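Local coordinates for putative cell adhesion protein (Bacteroides uniformis, PDB 4K4K) that probably forms part of the tip of fimbriae, the filamentous cell-surface appendages that mediate cell adhesion and biofilm formation, at residues A[153-158]-A[255-260]; A[218-223]-A[251-256]; A[146-151]-A[199-204]. All coordinates share one frame; numbering follows the deposited sequence.

Contact 1. Residues A[153-158]-A[255-260]; sequences TSLTDA and ISKAGV
Ser154 and Lys257 make the polar link between the loop after strand 132-150 and the turn of a beta hairpin. The backbone N of Lys257 donates to Ser154 OG over 2.9 Å, with an N-H...O angle of 162°. A first torsion of 68° sets that hydroxyl between the backbone N and carbonyl carbon of Ser154, and it is also hydrogen-bonded to Asp151 OD2, so the serine ties the turn to the strand end. A type I turn runs from Ser256 to Gly259, whose O receives Ser256 N and Ser256 OG from opposite faces of its carbonyl plane, each at 2.9 Å, which pins the serine side chain across the turn.

The apolar part rests on Leu155. Its CD1 meets Ile255 CG2 at 3.8 Å and lies against the backbone at Ile255 O and Ser256 C, while CD2 lies 4.0 Å from CG of the extended Lys257 chain, which also passes Ser154 CB.

Leu155 continues inward onto Ala150 of strand 132-150 and onto Leu160 and Leu225 in loops. Ile255 packs on Ile148 of that strand and on Phe230 of strand 228-233, so loop, hairpin turn and strands 132-150 and 228-233 come together here.

Contact 2. Residues A[218-223]-A[251-256]; sequences LTFTVP and YTITIS
Phe220 and Ile253 meet in the apolar interior of a beta sandwich, consistent with the transthyretin-like clan to which the fimbrillin family belongs. Strands 218-222 and 251-256 are not paired with each other; they lie face to face, their axes 10.7 Å apart at closest and 46° apart in direction. Alternate residues point into the gap: Leu218, Phe220 and Val222 from one strand, Tyr251, Ile253 and Ile255 from the other, with threonines between them turned outward.

The centre of the contact is a CH-pi interaction. Ile253 CG2 sits over one face of the Phe220 ring, 4.0 Å from its centroid and 21° off the ring normal, offset toward the rim. The other branch of Ile253 follows the far end of the same ring: CG1 is 3.6 Å from Phe220 CZ, and a second torsion of -72° folds CD1 to 3.5 Å from Phe220 CZ. This close fit probably limits how far the ring can rock toward Ile253. The same CD1 reaches Leu218 CD1 at 4.3 Å. Further along, Ile255 CD1 rests against both Phe220 CB, 4.3 Å away, and Val222 CG2, 4.4 Å away, and meets the ring obliquely. Cutting Ile253 back to an alanine takes away both branches, and would probably open a gap over this ring face, leave Leu218 CD1 without its mate and let the phenyl group shift.

Strand 217-222 is flanked in its own layer by strands 164-177 and 228-233, and Phe220 also touches Val165. On the other side, strand 247-256 runs between strands 132-150 and 259-268, where Ile253 packs on Ile146 and Val262.

Contact 3. Residues A[146-151]-A[199-204]; sequences ITIKAD and DGLKAE
Ile146 and Ile148 pair with Ala203 and Leu201 through a short antiparallel pairing that begins within a tight hairpin turn. That type II' turn runs from Asp199 to Lys202, linking strands 192-199 and 202-207, with Asp199 and Lys202 bonded both ways, Lys202 N to Asp199 O at 3.3 Å and Asp199 N to Lys202 O at 2.8 Å. Gly200 occupies its second position with a positive phi of 71°. Leu201 makes the first grip on strand 132-150: its carbonyl O accepts Ile148 N at 2.7 Å, the donor almost in line with the C=O bond. Its side chain lies along the Ile148 carbonyl, with Leu201 CB 3.3 Å from Ile148 O, and touches Asp157.

Lys202 faces Thr147 as a non-hydrogen-bonded pair, and its CA-H makes a bent contact with Ile146 O, 3.3 Å from CA. With CG anti to its carbonyl carbon (chi1 -72°) and an extended chain, the lysine leads its amino end away. Ala203 and Ile146 form the hydrogen-bonded pair: Ala203 N reaches Ile146 O at 2.9 Å, and Ile146 N reaches Ala203 O at 2.8 Å with an N-H...O angle of 164°. Their CB atoms, 4.1 Å apart, lie on the buried face, where both side chains also touch Val165. Glu204 then turns to Lys143 in a salt bridge and to His197 in a hydrogen bond.

Cohesion is therefore mainly backbone to backbone, three nearly straight bonds fixing the register, with a buried aliphatic face and a more polar one carrying Thr147 and Lys202.

How the contacts relate
Contact 2 is the core of the group: all its touching residues are buried and its chemistry is wholly apolar, joining two facing layers. Contacts 1 and 3 are partly exposed: contact 1 combines one serine-hydroxyl bond with leucine packing at the sandwich end, contact 3 rests on main-chain pairing of adjacent strands. Strand 247-256 serves contacts 1 and 2, which share Ile255, touching Leu155 through CG2 and the facing strand through CD1. Strand 132-150, its parallel neighbour, carries contact 3; Ile253 N is hydrogen-bonded to Thr147 O, and Ile255 N to Lys149 O. A hydrogen bond between Asp157 OD1 and Ala150 N joins contact 1 to contact 3.

Contact 1. Residues A[153-158]-A[255-260]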
ATOM      1  N   THR A 153     -21.806 -27.889   6.828  1.00 37.06           N
ATOM      2  CA  THR A 153     -22.301 -29.260   6.712  1.00 37.98           C
ATOM      3  C   THR A 153     -21.208 -30.228   7.165  1.00 39.60           C
ATOM      4  O   THR A 153     -21.272 -30.746   8.288  1.00 37.67           O
ATOM      5  CB  THR A 153     -22.809 -29.531   5.281  1.00 42.67           C
ATOM      6  OG1 THR A 153     -21.785 -29.179   4.353  1.00 39.81           O
ATOM      7  CG2 THR A 153     -24.076 -28.756   4.952  1.00 46.51           C
ATOM      8  N   SER A 154     -20.192 -30.449   6.314  1.00 35.68           N
ATOM      9  CA  SER A 154     -19.084 -31.341   6.640  1.00 35.85           C
ATOM     10  C   SER A 154     -18.220 -30.713   7.743  1.00 37.02           C
ATOM     11  O   SER A 154     -17.625 -31.423   8.554  1.00 37.19           O
ATOM     12  CB  SER A 154     -18.247 -31.632   5.394  1.00 37.58           C
ATOM     13  OG  SER A 154     -17.542 -30.500   4.904  1.00 38.00           O
ATOM     14  N   LEU A 155     -18.190 -29.373   7.779  1.00 33.66           N
ATOM     15  CA  LEU A 155     -17.416 -28.584   8.721  1.00 33.04           C
ATOM     16  C   LEU A 155     -18.224 -27.405   9.244  1.00 38.09           C
ATOM     17  O   LEU A 155     -19.166 -26.947   8.592  1.00 35.90           O
ATOM     18  CB  LEU A 155     -16.126 -28.041   8.036  1.00 32.08           C
ATOM     19  CG  LEU A 155     -15.113 -29.060   7.470  1.00 35.78           C
ATOM     20  CD1 LEU A 155     -14.060 -28.361   6.635  1.00 33.93           C
ATOM     21  CD2 LEU A 155     -14.429 -29.846   8.584  1.00 36.71           C
ATOM     22  N   THR A 156     -17.788 -26.871  10.397  1.00 36.12           N
ATOM     23  CA  THR A 156     -18.372 -25.692  11.032  1.00 36.12           C
ATOM     24  C   THR A 156     -17.270 -24.661  11.158  1.00 38.40           C
ATOM     25  O   THR A 156     -16.084 -25.001  11.065  1.00 36.35           O
ATOM     26  CB  THR A 156     -19.028 -26.029  12.393  1.00 43.99           C
ATOM     27  OG1 THR A 156     -18.010 -26.184  13.380  1.00 44.48           O
ATOM     28  CG2 THR A 156     -19.908 -27.268  12.343  1.00 41.20           C
ATOM     29  N   ASP A 157     -17.641 -23.391  11.332  1.00 36.38           N
ATOM     30  CA  ASP A 157     -16.638 -22.333  11.468  1.00 36.62           C
ATOM     31  C   ASP A 157     -15.652 -22.638  12.606  1.00 42.86           C
ATOM     32  O   ASP A 157     -14.456 -22.373  12.458  1.00 41.99           O
ATOM     33  CB  ASP A 157     -17.305 -20.968  11.663  1.00 39.39           C
ATOM     34  CG  ASP A 157     -17.773 -20.314  10.376  1.00 46.61           C
ATOM     35  OD1 ASP A 157     -17.679 -20.963   9.304  1.00 47.25           O
ATOM     36  OD2 ASP A 157     -18.242 -19.159  10.438  1.00 50.28           O
ATOM     37  N   ALA A 158     -16.145 -23.261  13.696  1.00 41.87           N
ATOM     38  CA  ALA A 158     -15.353 -23.686  14.853  1.00 42.76           C
ATOM     39  C   ALA A 158     -14.237 -24.654  14.441  1.00 47.26           C
ATOM     40  O   ALA A 158     -13.121 -24.536  14.947  1.00 47.91           O
ATOM     41  CB  ALA A 158     -16.250 -24.343  15.898  1.00 44.74           C
ATOM     42  N   ILE A 255     -14.795 -23.651   2.928  1.00 27.80           N
ATOM     43  CA  ILE A 255     -14.063 -24.891   3.112  1.00 27.34           C
ATOM     44  C   ILE A 255     -14.998 -26.040   3.496  1.00 32.55           C
ATOM     45  O   ILE A 255     -15.827 -25.921   4.410  1.00 31.11           O
ATOM     46  CB  ILE A 255     -12.916 -24.715   4.141  1.00 28.90           C
ATOM     47  CG1 ILE A 255     -11.986 -23.523   3.746  1.00 27.71           C
ATOM     48  CG2 ILE A 255     -12.124 -26.037   4.337  1.00 31.18           C
ATOM     49  CD1 ILE A 255     -10.800 -23.260   4.746  1.00 31.05           C
ATOM     50  N   SER A 256     -14.826 -27.171   2.795  1.00 31.69           N
ATOM     51  CA  SER A 256     -15.539 -28.412   3.031  1.00 33.60           C
ATOM     52  C   SER A 256     -14.503 -29.546   3.147  1.00 38.07           C
ATOM     53  O   SER A 256     -13.347 -29.334   2.786  1.00 37.13           O
ATOM     54  CB  SER A 256     -16.539 -28.657   1.901  1.00 39.49           C
ATOM     55  OG  SER A 256     -15.949 -29.291   0.783  1.00 53.62           O
ATOM     56  N   LYS A 257     -14.888 -30.719   3.645  1.00 39.14           N
ATOM     57  CA  LYS A 257     -13.966 -31.854   3.715  1.00 39.34           C
ATOM     58  C   LYS A 257     -13.556 -32.281   2.288  1.00 45.36           C
ATOM     59  O   LYS A 257     -12.429 -32.708   2.076  1.00 45.87           O
ATOM     60  CB  LYS A 257     -14.595 -33.026   4.469  1.00 41.62           C
ATOM     61  CG  LYS A 257     -14.540 -32.868   5.981  1.00 41.10           C
ATOM     62  CD  LYS A 257     -15.137 -34.101   6.671  1.00 46.46           C
ATOM     63  CE  LYS A 257     -14.946 -34.080   8.171  1.00 52.49           C
ATOM     64  NZ  LYS A 257     -15.407 -35.359   8.798  1.00 51.55           N
ATOM     65  N   ALA A 258     -14.456 -32.096   1.309  1.00 41.52           N
ATOM     66  CA  ALA A 258     -14.222 -32.440  -0.083  1.00 41.72           C
ATOM     67  C   ALA A 258     -13.290 -31.434  -0.793  1.00 46.30           C
ATOM     68  O   ALA A 258     -12.767 -31.750  -1.860  1.00 48.13           O
ATOM     69  CB  ALA A 258     -15.547 -32.521  -0.816  1.00 43.37           C
ATOM     70  N   GLY A 259     -13.099 -30.253  -0.208  1.00 40.36           N
ATOM     71  CA  GLY A 259     -12.252 -29.219  -0.787  1.00 39.68           C
ATOM     72  C   GLY A 259     -12.750 -27.806  -0.586  1.00 40.61           C
ATOM     73  O   GLY A 259     -13.726 -27.576   0.140  1.00 40.89           O
ATOM     74  N   VAL A 260     -12.077 -26.847  -1.237  1.00 33.09           N
ATOM     75  CA  VAL A 260     -12.421 -25.441  -1.086  1.00 33.04           C
ATOM     76  C   VAL A 260     -13.078 -24.902  -2.352  1.00 36.77           C
ATOM     77  O   VAL A 260     -12.847 -25.409  -3.452  1.00 38.57           O
ATOM     78  CB  VAL A 260     -11.217 -24.541  -0.672  1.00 37.18           C
ATOM     79  CG1 VAL A 260     -10.559 -25.024   0.612  1.00 37.40           C
ATOM     80  CG2 VAL A 260     -10.193 -24.420  -1.785  1.00 37.58           C
TER

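Contact 2. Residues A[218-223]-A[251-256]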
ATOM      1  N   LEU A 218      -3.165 -20.317  -3.181  1.00 28.45           N
ATOM      2  CA  LEU A 218      -3.430 -20.066  -1.772  1.00 27.47           C
ATOM      3  C   LEU A 218      -3.416 -21.409  -1.058  1.00 33.19           C
ATOM      4  O   LEU A 218      -4.050 -22.355  -1.542  1.00 34.00           O
ATOM      5  CB  LEU A 218      -4.787 -19.372  -1.530  1.00 27.11           C
ATOM      6  CG  LEU A 218      -5.000 -17.972  -2.057  1.00 30.58           C
ATOM      7  CD1 LEU A 218      -6.373 -17.468  -1.653  1.00 31.38           C
ATOM      8  CD2 LEU A 218      -3.923 -16.994  -1.539  1.00 29.72           C
ATOM      9  N   THR A 219      -2.708 -21.511   0.077  1.00 28.50           N
ATOM     10  CA  THR A 219      -2.696 -22.746   0.872  1.00 28.27           C
ATOM     11  C   THR A 219      -3.394 -22.458   2.189  1.00 31.98           C
ATOM     12  O   THR A 219      -3.032 -21.511   2.889  1.00 30.26           O
ATOM     13  CB  THR A 219      -1.273 -23.325   1.061  1.00 33.65           C
ATOM     14  OG1 THR A 219      -0.752 -23.646  -0.230  1.00 32.77           O
ATOM     15  CG2 THR A 219      -1.251 -24.602   1.942  1.00 33.90           C
ATOM     16  N   PHE A 220      -4.393 -23.282   2.528  1.00 29.52           N
ATOM     17  CA  PHE A 220      -5.120 -23.179   3.784  1.00 29.22           C
ATOM     18  C   PHE A 220      -4.784 -24.390   4.624  1.00 33.93           C
ATOM     19  O   PHE A 220      -5.142 -25.496   4.223  1.00 34.33           O
ATOM     20  CB  PHE A 220      -6.648 -23.117   3.537  1.00 30.90           C
ATOM     21  CG  PHE A 220      -7.047 -21.988   2.626  1.00 30.56           C
ATOM     22  CD1 PHE A 220      -7.102 -22.171   1.245  1.00 32.61           C
ATOM     23  CD2 PHE A 220      -7.319 -20.727   3.139  1.00 31.83           C
ATOM     24  CE1 PHE A 220      -7.425 -21.109   0.397  1.00 32.59           C
ATOM     25  CE2 PHE A 220      -7.631 -19.666   2.292  1.00 33.72           C
ATOM     26  CZ  PHE A 220      -7.671 -19.866   0.928  1.00 32.76           C
ATOM     27  N   THR A 221      -4.089 -24.200   5.759  1.00 31.52           N
ATOM     28  CA  THR A 221      -3.733 -25.301   6.668  0.50 32.46           C
ATOM     29  C   THR A 221      -4.737 -25.267   7.811  1.00 37.39           C
ATOM     30  O   THR A 221      -4.763 -24.283   8.554  1.00 36.54           O
ATOM     31  CB  THR A 221      -2.271 -25.161   7.128  0.50 36.84           C
ATOM     32  OG1 THR A 221      -1.444 -24.873   5.998  0.50 33.86           O
ATOM     33  CG2 THR A 221      -1.761 -26.404   7.864  0.50 36.46           C
ATOM     34  N   VAL A 222      -5.573 -26.300   7.925  1.00 37.96           N
ATOM     35  CA  VAL A 222      -6.618 -26.381   8.925  1.00 39.65           C
ATOM     36  C   VAL A 222      -6.185 -27.310  10.069  1.00 49.83           C
ATOM     37  O   VAL A 222      -6.141 -28.525   9.880  1.00 50.97           O
ATOM     38  CB  VAL A 222      -7.951 -26.838   8.275  1.00 43.07           C
ATOM     39  CG1 VAL A 222      -9.091 -26.790   9.279  1.00 43.32           C
ATOM     40  CG2 VAL A 222      -8.286 -25.987   7.039  1.00 42.05           C
ATOM     41  N   PRO A 223      -5.892 -26.756  11.267  1.00 51.62           N
ATOM     42  CA  PRO A 223      -5.462 -27.615  12.394  1.00 54.33           C
ATOM     43  C   PRO A 223      -6.521 -28.629  12.823  1.00 63.78           C
ATOM     44  O   PRO A 223      -6.171 -29.769  13.141  1.00 65.02           O
ATOM     45  CB  PRO A 223      -5.170 -26.620  13.518  1.00 56.21           C
ATOM     46  CG  PRO A 223      -5.028 -25.313  12.867  1.00 59.03           C
ATOM     47  CD  PRO A 223      -5.901 -25.334  11.651  1.00 53.63           C
ATOM     48  N   TYR A 251     -11.471 -12.299  -1.524  1.00 26.87           N
ATOM     49  CA  TYR A 251     -11.827 -13.700  -1.731  1.00 27.09           C
ATOM     50  C   TYR A 251     -12.651 -14.208  -0.581  1.00 29.37           C
ATOM     51  O   TYR A 251     -12.282 -13.999   0.578  1.00 28.42           O
ATOM     52  CB  TYR A 251     -10.577 -14.596  -1.887  1.00 27.76           C
ATOM     53  CG  TYR A 251      -9.665 -14.223  -3.036  1.00 28.17           C
ATOM     54  CD1 TYR A 251      -9.968 -14.597  -4.344  1.00 30.69           C
ATOM     55  CD2 TYR A 251      -8.457 -13.564  -2.810  1.00 26.28           C
ATOM     56  CE1 TYR A 251      -9.117 -14.285  -5.401  1.00 31.71           C
ATOM     57  CE2 TYR A 251      -7.606 -13.230  -3.864  1.00 25.69           C
ATOM     58  CZ  TYR A 251      -7.936 -13.605  -5.154  1.00 29.37           C
ATOM     59  OH  TYR A 251      -7.095 -13.296  -6.193  1.00 28.13           O
ATOM     60  N   THR A 252     -13.754 -14.911  -0.891  1.00 27.47           N
ATOM     61  CA  THR A 252     -14.547 -15.610   0.121  1.00 27.46           C
ATOM     62  C   THR A 252     -14.281 -17.086  -0.109  1.00 31.65           C
ATOM     63  O   THR A 252     -14.593 -17.620  -1.182  1.00 30.70           O
ATOM     64  CB  THR A 252     -16.026 -15.231   0.116  1.00 34.79           C
ATOM     65  OG1 THR A 252     -16.149 -13.830   0.366  1.00 33.25           O
ATOM     66  CG2 THR A 252     -16.819 -16.007   1.184  1.00 38.84           C
ATOM     67  N   ILE A 253     -13.668 -17.732   0.886  1.00 26.89           N
ATOM     68  CA  ILE A 253     -13.287 -19.134   0.807  1.00 26.87           C
ATOM     69  C   ILE A 253     -14.264 -19.978   1.593  1.00 29.28           C
ATOM     70  O   ILE A 253     -14.398 -19.780   2.799  1.00 29.32           O
ATOM     71  CB  ILE A 253     -11.835 -19.327   1.359  1.00 29.75           C
ATOM     72  CG1 ILE A 253     -10.853 -18.186   0.952  1.00 30.90           C
ATOM     73  CG2 ILE A 253     -11.293 -20.746   1.123  1.00 31.41           C
ATOM     74  CD1 ILE A 253     -10.411 -18.132  -0.434  1.00 35.57           C
ATOM     75  N   THR A 254     -14.930 -20.924   0.928  1.00 26.32           N
ATOM     76  CA  THR A 254     -15.798 -21.857   1.627  1.00 26.07           C
ATOM     77  C   THR A 254     -15.059 -23.191   1.711  1.00 31.22           C
ATOM     78  O   THR A 254     -14.783 -23.819   0.683  1.00 31.57           O
ATOM     79  CB  THR A 254     -17.189 -21.985   0.974  1.00 32.38           C
ATOM     80  OG1 THR A 254     -17.777 -20.690   0.881  1.00 33.52           O
ATOM     81  CG2 THR A 254     -18.112 -22.900   1.786  1.00 30.94           C
ATOM     82  N   ILE A 255     -14.795 -23.651   2.928  1.00 27.80           N
ATOM     83  CA  ILE A 255     -14.063 -24.891   3.112  1.00 27.34           C
ATOM     84  C   ILE A 255     -14.998 -26.040   3.496  1.00 32.55           C
ATOM     85  O   ILE A 255     -15.827 -25.921   4.410  1.00 31.11           O
ATOM     86  CB  ILE A 255     -12.916 -24.715   4.141  1.00 28.90           C
ATOM     87  CG1 ILE A 255     -11.986 -23.523   3.746  1.00 27.71           C
ATOM     88  CG2 ILE A 255     -12.124 -26.037   4.337  1.00 31.18           C
ATOM     89  CD1 ILE A 255     -10.800 -23.260   4.746  1.00 31.05           C
ATOM     90  N   SER A 256     -14.826 -27.171   2.795  1.00 31.69           N
ATOM     91  CA  SER A 256     -15.539 -28.412   3.031  1.00 33.60           C
ATOM     92  C   SER A 256     -14.503 -29.546   3.147  1.00 38.07           C
ATOM     93  O   SER A 256     -13.347 -29.334   2.786  1.00 37.13           O
ATOM     94  CB  SER A 256     -16.539 -28.657   1.901  1.00 39.49           C
ATOM     95  OG  SER A 256     -15.949 -29.291   0.783  1.00 53.62           O
TER

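Contact 3. Residues A[146-151]-A[199-204]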
ATOM      1  N   ILE A 146      -9.053 -11.822   2.493  1.00 22.92           N
ATOM      2  CA  ILE A 146      -9.630 -13.162   2.464  1.00 24.53           C
ATOM      3  C   ILE A 146     -10.543 -13.387   3.657  1.00 27.28           C
ATOM      4  O   ILE A 146     -10.173 -13.116   4.803  1.00 26.88           O
ATOM      5  CB  ILE A 146      -8.458 -14.193   2.394  1.00 28.33           C
ATOM      6  CG1 ILE A 146      -7.683 -14.032   1.056  1.00 29.07           C
ATOM      7  CG2 ILE A 146      -8.923 -15.652   2.624  1.00 31.03           C
ATOM      8  CD1 ILE A 146      -6.312 -14.558   1.035  1.00 36.55           C
ATOM      9  N   THR A 147     -11.747 -13.915   3.375  1.00 22.55           N
ATOM     10  CA  THR A 147     -12.697 -14.294   4.406  1.00 23.10           C
ATOM     11  C   THR A 147     -12.866 -15.797   4.294  1.00 28.22           C
ATOM     12  O   THR A 147     -13.108 -16.301   3.196  1.00 28.36           O
ATOM     13  CB  THR A 147     -14.018 -13.527   4.233  1.00 35.23           C
ATOM     14  OG1 THR A 147     -13.723 -12.137   4.190  1.00 34.56           O
ATOM     15  CG2 THR A 147     -15.002 -13.787   5.353  1.00 37.08           C
ATOM     16  N   ILE A 148     -12.720 -16.513   5.406  1.00 26.98           N
ATOM     17  CA  ILE A 148     -12.876 -17.965   5.413  1.00 27.93           C
ATOM     18  C   ILE A 148     -14.186 -18.347   6.096  1.00 29.59           C
ATOM     19  O   ILE A 148     -14.502 -17.818   7.154  1.00 28.60           O
ATOM     20  CB  ILE A 148     -11.653 -18.625   6.124  1.00 30.80           C
ATOM     21  CG1 ILE A 148     -10.329 -18.324   5.376  1.00 31.48           C
ATOM     22  CG2 ILE A 148     -11.847 -20.131   6.358  1.00 32.22           C
ATOM     23  CD1 ILE A 148      -9.109 -18.384   6.314  1.00 37.35           C
ATOM     24  N   LYS A 149     -14.938 -19.290   5.512  1.00 26.66           N
ATOM     25  CA  LYS A 149     -16.117 -19.823   6.189  1.00 28.25           C
ATOM     26  C   LYS A 149     -16.239 -21.316   5.915  1.00 31.07           C
ATOM     27  O   LYS A 149     -15.754 -21.811   4.902  1.00 29.71           O
ATOM     28  CB  LYS A 149     -17.413 -19.078   5.809  1.00 33.88           C
ATOM     29  CG  LYS A 149     -17.757 -19.048   4.327  1.00 49.22           C
ATOM     30  CD  LYS A 149     -18.975 -18.162   4.093  1.00 61.68           C
ATOM     31  CE  LYS A 149     -19.484 -18.254   2.679  1.00 76.22           C
ATOM     32  NZ  LYS A 149     -20.557 -17.258   2.408  1.00 86.76           N
ATOM     33  N   ALA A 150     -16.874 -22.028   6.819  1.00 29.55           N
ATOM     34  CA  ALA A 150     -17.104 -23.454   6.608  1.00 28.75           C
ATOM     35  C   ALA A 150     -18.325 -23.655   5.722  1.00 32.62           C
ATOM     36  O   ALA A 150     -19.157 -22.756   5.628  1.00 33.69           O
ATOM     37  CB  ALA A 150     -17.316 -24.146   7.941  1.00 31.05           C
ATOM     38  N   ASP A 151     -18.485 -24.843   5.126  1.00 28.37           N
ATOM     39  CA  ASP A 151     -19.691 -25.135   4.367  1.00 29.66           C
ATOM     40  C   ASP A 151     -20.938 -25.206   5.288  1.00 35.80           C
ATOM     41  O   ASP A 151     -22.061 -25.152   4.789  1.00 38.48           O
ATOM     42  CB  ASP A 151     -19.553 -26.444   3.558  1.00 31.55           C
ATOM     43  CG  ASP A 151     -19.132 -27.698   4.318  1.00 36.30           C
ATOM     44  OD1 ASP A 151     -19.126 -27.668   5.568  1.00 35.86           O
ATOM     45  OD2 ASP A 151     -18.963 -28.747   3.671  1.00 41.59           O
ATOM     46  N   ASP A 199      -6.512 -13.117  11.420  1.00 36.63           N
ATOM     47  CA  ASP A 199      -7.207 -12.628  12.599  1.00 36.89           C
ATOM     48  C   ASP A 199      -8.548 -13.302  12.579  1.00 38.17           C
ATOM     49  O   ASP A 199      -9.482 -12.831  11.919  1.00 37.33           O
ATOM     50  CB  ASP A 199      -7.305 -11.089  12.583  1.00 38.87           C
ATOM     51  CG  ASP A 199      -7.895 -10.445  13.836  1.00 55.02           C
ATOM     52  OD1 ASP A 199      -8.208 -11.181  14.801  1.00 55.51           O
ATOM     53  OD2 ASP A 199      -8.017  -9.201  13.858  1.00 64.18           O
ATOM     54  N   GLY A 200      -8.603 -14.459  13.225  1.00 35.74           N
ATOM     55  CA  GLY A 200      -9.782 -15.309  13.230  1.00 36.70           C
ATOM     56  C   GLY A 200      -9.940 -15.909  11.848  1.00 40.63           C
ATOM     57  O   GLY A 200      -8.969 -16.413  11.274  1.00 40.77           O
ATOM     58  N   LEU A 201     -11.127 -15.763  11.260  1.00 35.58           N
ATOM     59  CA  LEU A 201     -11.344 -16.326   9.934  1.00 34.39           C
ATOM     60  C   LEU A 201     -11.138 -15.287   8.811  1.00 35.83           C
ATOM     61  O   LEU A 201     -11.641 -15.453   7.702  1.00 33.76           O
ATOM     62  CB  LEU A 201     -12.713 -17.004   9.860  1.00 35.70           C
ATOM     63  CG  LEU A 201     -12.876 -18.225  10.805  1.00 41.13           C
ATOM     64  CD1 LEU A 201     -14.247 -18.822  10.689  1.00 42.68           C
ATOM     65  CD2 LEU A 201     -11.777 -19.293  10.575  1.00 41.64           C
ATOM     66  N   LYS A 202     -10.307 -14.276   9.073  1.00 32.49           N
ATOM     67  CA  LYS A 202      -9.944 -13.260   8.095  1.00 31.38           C
ATOM     68  C   LYS A 202      -8.444 -13.287   7.894  1.00 32.51           C
ATOM     69  O   LYS A 202      -7.703 -13.469   8.861  1.00 33.83           O
ATOM     70  CB  LYS A 202     -10.410 -11.863   8.548  1.00 35.40           C
ATOM     71  CG  LYS A 202     -11.922 -11.671   8.452  1.00 58.21           C
ATOM     72  CD  LYS A 202     -12.385 -10.476   9.270  1.00 74.93           C
ATOM     73  CE  LYS A 202     -13.890 -10.437   9.413  1.00 92.11           C
ATOM     74  NZ  LYS A 202     -14.345  -9.263  10.205  1.00102.27           N
ATOM     75  N   ALA A 203      -7.996 -13.156   6.651  1.00 26.78           N
ATOM     76  CA  ALA A 203      -6.572 -13.091   6.320  1.00 25.37           C
ATOM     77  C   ALA A 203      -6.343 -11.935   5.379  1.00 27.18           C
ATOM     78  O   ALA A 203      -7.220 -11.602   4.574  1.00 27.78           O
ATOM     79  CB  ALA A 203      -6.094 -14.393   5.699  1.00 26.12           C
ATOM     80  N   GLU A 204      -5.180 -11.300   5.484  1.00 22.93           N
ATOM     81  CA  GLU A 204      -4.873 -10.185   4.610  1.00 22.91           C
ATOM     82  C   GLU A 204      -3.411 -10.184   4.252  1.00 22.91           C
ATOM     83  O   GLU A 204      -2.575 -10.736   4.982  1.00 23.00           O
ATOM     84  CB  GLU A 204      -5.281  -8.836   5.239  1.00 24.50           C
ATOM     85  CG  GLU A 204      -4.446  -8.446   6.453  1.00 32.15           C
ATOM     86  CD  GLU A 204      -4.891  -7.196   7.187  1.00 55.57           C
ATOM     87  OE1 GLU A 204      -5.620  -6.369   6.589  1.00 36.63           O
ATOM     88  OE2 GLU A 204      -4.473  -7.025   8.355  1.00 55.91           O
TER